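Side-chain contacts in eukaryotic translation initiation factor 4 gamma 5 (Trypanosoma cruzi, PDB 6OZU), which probably acts in translation initiation as an eIF4G-type scaffold, its MIF4G domain being of the kind that in relatives binds the helicase eIF4A: residues A[23-26]-A[27-31]; A[215-218]-A[219-222]. All blocks are in the same frame, centred on the assembly; numbering follows the deposited sequence.

Contact 1: residues A[23-26]-A[27-31]; sequences LPKM and KEELT
Met26 and Glu29 meet one helical turn apart on the inner side of helix 23-31, their side chains running alongside each other in the same direction. The methionine chain is bent at both chi2 (-50°) and chi3, which brings its methyl CE to 3.4 Å from Glu29 OE1, a van der Waals contact with the carboxylate. The other carboxylate oxygen, OE2, is held by a salt bridge to Arg17 of helix 6-17, so the acid joins two consecutive helices while Met26 packs on Ile14 and Val18. At the start of the helix, one turn apart, the aliphatic part of Lys27 passes obliquely over the Leu23 branch, CE standing 4.0 Å from Leu23 CG. Beyond this contact, Lys27 NZ makes a weak, long ion pair with a bound sulfate ion.

MIF4G domains are all-helical, HEAT-like stacks, and here a short helix is laid against its neighbours: Leu23, Lys27 and Leu30 touch Lys68, Ser72 and Leu73 of helix 63-76.

The backbone bonds are i to i+4. Lys27 N reaches Leu23 O at 2.9 Å, and Leu30 N reaches Met26 O at 3.0 Å. On the outer side Glu28 has CG between its backbone N and carbonyl carbon (chi1 63°), folding the side chain back so that CG lies 3.3 Å from Lys25 O. At the helix's last residue, Thr31 OG1 donates to Glu28 O at 3.1 Å.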
loop_
_atom_site.group_PDB
_atom_site.type_symbol
_atom_site.label_atom_id
_atom_site.label_comp_id
_atom_site.label_asym_id
_atom_site.label_seq_id
_atom_site.Cartn_x
_atom_site.Cartn_y
_atom_site.Cartn_z
ATOM N N LEU A 23 10.445 1.214 -18.791
ATOM C CA LEU A 23 9.504 2.053 -18.052
ATOM C C LEU A 23 9.218 3.413 -18.773
ATOM O O LEU A 23 8.034 3.737 -18.925
ATOM C CB LEU A 23 9.958 2.236 -16.586
ATOM C CG LEU A 23 9.089 3.109 -15.675
ATOM C CD1 LEU A 23 7.717 2.486 -15.413
ATOM C CD2 LEU A 23 9.790 3.375 -14.379
ATOM N N PRO A 24 10.233 4.163 -19.308
ATOM C CA PRO A 24 9.925 5.424 -20.021
ATOM C C PRO A 24 9.081 5.256 -21.289
ATOM O O PRO A 24 8.278 6.143 -21.606
ATOM C CB PRO A 24 11.308 6.006 -20.332
ATOM C CG PRO A 24 12.245 5.318 -19.392
ATOM C CD PRO A 24 11.695 3.946 -19.253
ATOM N N LYS A 25 9.250 4.121 -22.000
ATOM C CA LYS A 25 8.485 3.778 -23.207
ATOM C C LYS A 25 7.052 3.417 -22.803
ATOM O O LYS A 25 6.112 3.706 -23.541
ATOM C CB LYS A 25 9.146 2.611 -23.981
ATOM C CG LYS A 25 8.525 2.371 -25.360
ATOM C CD LYS A 25 9.159 1.224 -26.137
ATOM C CE LYS A 25 8.539 1.109 -27.517
ATOM N NZ LYS A 25 9.239 0.116 -28.378
ATOM N N MET A 26 6.895 2.800 -21.623
ATOM C CA MET A 26 5.605 2.380 -21.074
ATOM C C MET A 26 4.785 3.571 -20.570
ATOM O O MET A 26 3.563 3.613 -20.770
ATOM C CB MET A 26 5.790 1.275 -20.012
ATOM C CG MET A 26 6.306 -0.046 -20.596
ATOM S SD MET A 26 5.376 -0.647 -22.038
ATOM C CE MET A 26 6.528 -0.262 -23.380
ATOM N N LYS A 27 5.478 4.559 -19.962
ATOM C CA LYS A 27 4.909 5.817 -19.495
ATOM C C LYS A 27 4.376 6.594 -20.698
ATOM O O LYS A 27 3.269 7.141 -20.619
ATOM C CB LYS A 27 5.968 6.650 -18.764
ATOM C CG LYS A 27 6.221 6.207 -17.333
ATOM C CD LYS A 27 7.293 7.055 -16.696
ATOM C CE LYS A 27 7.440 6.743 -15.244
ATOM N NZ LYS A 27 8.777 7.157 -14.745
ATOM N N GLU A 28 5.146 6.633 -21.819
ATOM C CA GLU A 28 4.688 7.365 -23.000
ATOM C C GLU A 28 3.584 6.598 -23.747
ATOM O O GLU A 28 2.709 7.252 -24.318
ATOM C CB GLU A 28 5.834 7.837 -23.922
ATOM C CG GLU A 28 6.688 6.761 -24.569
ATOM C CD GLU A 28 8.041 7.232 -25.076
ATOM O OE1 GLU A 28 8.426 6.831 -26.200
ATOM O OE2 GLU A 28 8.719 7.995 -24.349
ATOM N N GLU A 29 3.580 5.234 -23.692
ATOM C CA GLU A 29 2.507 4.415 -24.281
ATOM C C GLU A 29 1.163 4.654 -23.558
ATOM O O GLU A 29 0.115 4.664 -24.201
ATOM C CB GLU A 29 2.861 2.926 -24.257
ATOM C CG GLU A 29 3.642 2.465 -25.471
ATOM C CD GLU A 29 3.549 0.982 -25.776
ATOM O OE1 GLU A 29 4.592 0.385 -26.127
ATOM O OE2 GLU A 29 2.433 0.420 -25.683
ATOM N N LEU A 30 1.213 4.854 -22.222
ATOM C CA LEU A 30 0.051 5.113 -21.378
ATOM C C LEU A 30 -0.503 6.512 -21.637
ATOM O O LEU A 30 -1.718 6.645 -21.805
ATOM C CB LEU A 30 0.395 4.900 -19.894
ATOM C CG LEU A 30 -0.741 5.024 -18.864
ATOM C CD1 LEU A 30 -1.743 3.881 -18.981
ATOM C CD2 LEU A 30 -0.182 5.028 -17.468
ATOM N N THR A 31 0.376 7.547 -21.726
ATOM C CA THR A 31 -0.055 8.927 -22.019
ATOM C C THR A 31 -0.670 9.018 -23.419
ATOM O O THR A 31 -1.582 9.819 -23.627
ATOM C CB THR A 31 1.052 9.972 -21.779
ATOM O OG1 THR A 31 2.080 9.834 -22.764
ATOM C CG2 THR A 31 1.622 9.935 -20.350
#

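Contact 2: residues A[215-218]-A[219-222]; sequences RRMQ and FLLL. With SO4 (sulfate ion), chain D; SO4 (sulfate ion), chain E.
Residues 215-222 form the first turns of helix 215-235, with i to i+4 bonds such as Leu220 N to Arg216 O at 2.9 Å and a nearly straight Leu221 N to Met217 O (169°). Met217 SD approaches Leu220 CD2 at 4.3 Å; Met217 and Leu221 are the buried pair, meeting through CG and CD1 and both packing on Tyr162 of helix 150-162. Gln218 runs beside Leu222, its OE1 3.6 Å from the leucine CD1.

At the helix start, both arginines bend at chi3 (-93° in Arg215, -60° in Arg216), turning their guanidinium groups back to one sulfate. Arg216 NE donates to O3 of this ion at 3.1 Å, in the guanidinium plane, and its NH2 donates to O1 at 3.0 Å. Its backbone N also donates to O3, at 3.2 Å and almost straight. Arg215 NE reaches O2 at 3.3 Å, likewise in plane, and Arg215 N adds a weak bond to O2 at 3.5 Å. Arg169 N and Phe170 N are hydrogen-bonded to sulfate as well, and a second sulfate makes a weak bond to Arg216 NH2. Backbone N-H groups at a helix N-terminus, joined by two guanidinium groups, make an anion site whose positive potential is probably reinforced by the helix dipole.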
loop_
_atom_site.group_PDB
_atom_site.type_symbol
_atom_site.label_atom_id
_atom_site.label_comp_id
_atom_site.label_asym_id
_atom_site.label_seq_id
_atom_site.Cartn_x
_atom_site.Cartn_y
_atom_site.Cartn_z
ATOM N N ARG A 215 2.516 -1.821 27.493
ATOM C CA ARG A 215 3.976 -1.858 27.646
ATOM C C ARG A 215 4.707 -2.303 26.367
ATOM O O ARG A 215 5.589 -1.571 25.902
ATOM C CB ARG A 215 4.414 -2.725 28.866
ATOM C CG ARG A 215 3.808 -2.411 30.244
ATOM C CD ARG A 215 4.189 -3.467 31.254
ATOM N NE ARG A 215 3.199 -4.547 31.380
ATOM C CZ ARG A 215 3.228 -5.500 32.307
ATOM N NH1 ARG A 215 4.182 -5.512 33.227
ATOM N NH2 ARG A 215 2.297 -6.445 32.323
ATOM N N ARG A 216 4.333 -3.475 25.783
ATOM C CA ARG A 216 5.001 -3.990 24.585
ATOM C C ARG A 216 4.695 -3.125 23.375
ATOM O O ARG A 216 5.585 -2.912 22.547
ATOM C CB ARG A 216 4.632 -5.449 24.289
ATOM C CG ARG A 216 5.222 -6.524 25.186
ATOM C CD ARG A 216 4.451 -7.826 25.003
ATOM N NE ARG A 216 3.039 -7.639 25.345
ATOM C CZ ARG A 216 2.052 -8.492 25.102
ATOM N NH1 ARG A 216 2.290 -9.631 24.459
ATOM N NH2 ARG A 216 0.821 -8.214 25.498
ATOM N N MET A 217 3.449 -2.596 23.298
ATOM C CA MET A 217 2.969 -1.747 22.208
ATOM C C MET A 217 3.670 -0.381 22.182
ATOM O O MET A 217 3.976 0.145 21.105
ATOM C CB MET A 217 1.440 -1.601 22.247
ATOM C CG MET A 217 0.852 -1.091 20.940
ATOM S SD MET A 217 1.110 -2.216 19.539
ATOM C CE MET A 217 -0.520 -2.748 19.296
ATOM N N GLN A 218 3.920 0.189 23.364
ATOM C CA GLN A 218 4.618 1.450 23.472
ATOM C C GLN A 218 6.081 1.263 23.159
ATOM O O GLN A 218 6.654 2.116 22.488
ATOM C CB GLN A 218 4.428 2.052 24.846
ATOM C CG GLN A 218 3.948 3.477 24.735
ATOM C CD GLN A 218 4.141 4.231 26.006
ATOM O OE1 GLN A 218 5.260 4.535 26.386
ATOM N NE2 GLN A 218 3.049 4.554 26.677
ATOM N N PHE A 219 6.686 0.135 23.605
ATOM C CA PHE A 219 8.085 -0.170 23.302
ATOM C C PHE A 219 8.260 -0.366 21.790
ATOM O O PHE A 219 9.208 0.165 21.218
ATOM C CB PHE A 219 8.611 -1.379 24.113
ATOM C CG PHE A 219 10.111 -1.561 24.019
ATOM C CD1 PHE A 219 10.976 -0.783 24.786
ATOM C CD2 PHE A 219 10.663 -2.483 23.132
ATOM C CE1 PHE A 219 12.369 -0.920 24.661
ATOM C CE2 PHE A 219 12.058 -2.626 23.020
ATOM C CZ PHE A 219 12.898 -1.844 23.786
ATOM N N LEU A 220 7.309 -1.063 21.144
ATOM C CA LEU A 220 7.321 -1.304 19.705
ATOM C C LEU A 220 7.313 -0.003 18.911
ATOM O O LEU A 220 8.201 0.198 18.082
ATOM C CB LEU A 220 6.151 -2.196 19.280
ATOM C CG LEU A 220 6.093 -2.542 17.787
ATOM C CD1 LEU A 220 6.411 -3.961 17.562
ATOM C CD2 LEU A 220 4.766 -2.235 17.216
ATOM N N LEU A 221 6.329 0.879 19.168
ATOM C CA LEU A 221 6.178 2.156 18.462
ATOM C C LEU A 221 7.304 3.152 18.738
ATOM O O LEU A 221 7.768 3.805 17.799
ATOM C CB LEU A 221 4.817 2.758 18.745
ATOM C CG LEU A 221 3.611 1.939 18.276
ATOM C CD1 LEU A 221 2.345 2.376 18.985
ATOM C CD2 LEU A 221 3.478 1.949 16.733
ATOM N N LEU A 222 7.786 3.220 20.002
ATOM C CA LEU A 222 8.887 4.104 20.376
ATOM C C LEU A 222 10.220 3.661 19.826
ATOM O O LEU A 222 10.994 4.514 19.408
ATOM C CB LEU A 222 8.976 4.327 21.898
ATOM C CG LEU A 222 7.847 5.169 22.506
ATOM C CD1 LEU A 222 7.927 5.169 23.989
ATOM C CD2 LEU A 222 7.901 6.595 22.013
HETATM S S SO4 D . 1.350 -5.668 28.262
HETATM O O1 SO4 D . 0.210 -6.534 27.940
HETATM O O2 SO4 D . 0.916 -4.488 29.025
HETATM O O3 SO4 D . 1.989 -5.273 27.001
HETATM O O4 SO4 D . 2.286 -6.429 29.082
HETATM S S SO4 E . -2.266 -10.223 23.569
HETATM O O1 SO4 E . -3.279 -11.266 23.410
HETATM O O2 SO4 E . -2.686 -9.075 22.761
HETATM O O3 SO4 E . -2.139 -9.852 24.983
HETATM O O4 SO4 E . -0.959 -10.715 23.117
#

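Contact 1 and contact 2 show the same principle, side chains one turn apart meeting along a helix, near the beginning and toward the end of the modelled chain. Their centres are 44 Å apart on opposite sides of the chain's centre, and the nearest atoms are about 32 Å apart, so neither touches the other. Each lies about 23 Å from that centre. Both have a buried side turned to neighbouring helices and a sulfate nearby, but one sulfate accepts several bonds at 215-216, whereas Lys27 makes a weak, long ion pair with another. The sulfates probably come from the crystallisation liquor; they show where anions can settle, without establishing a functional site.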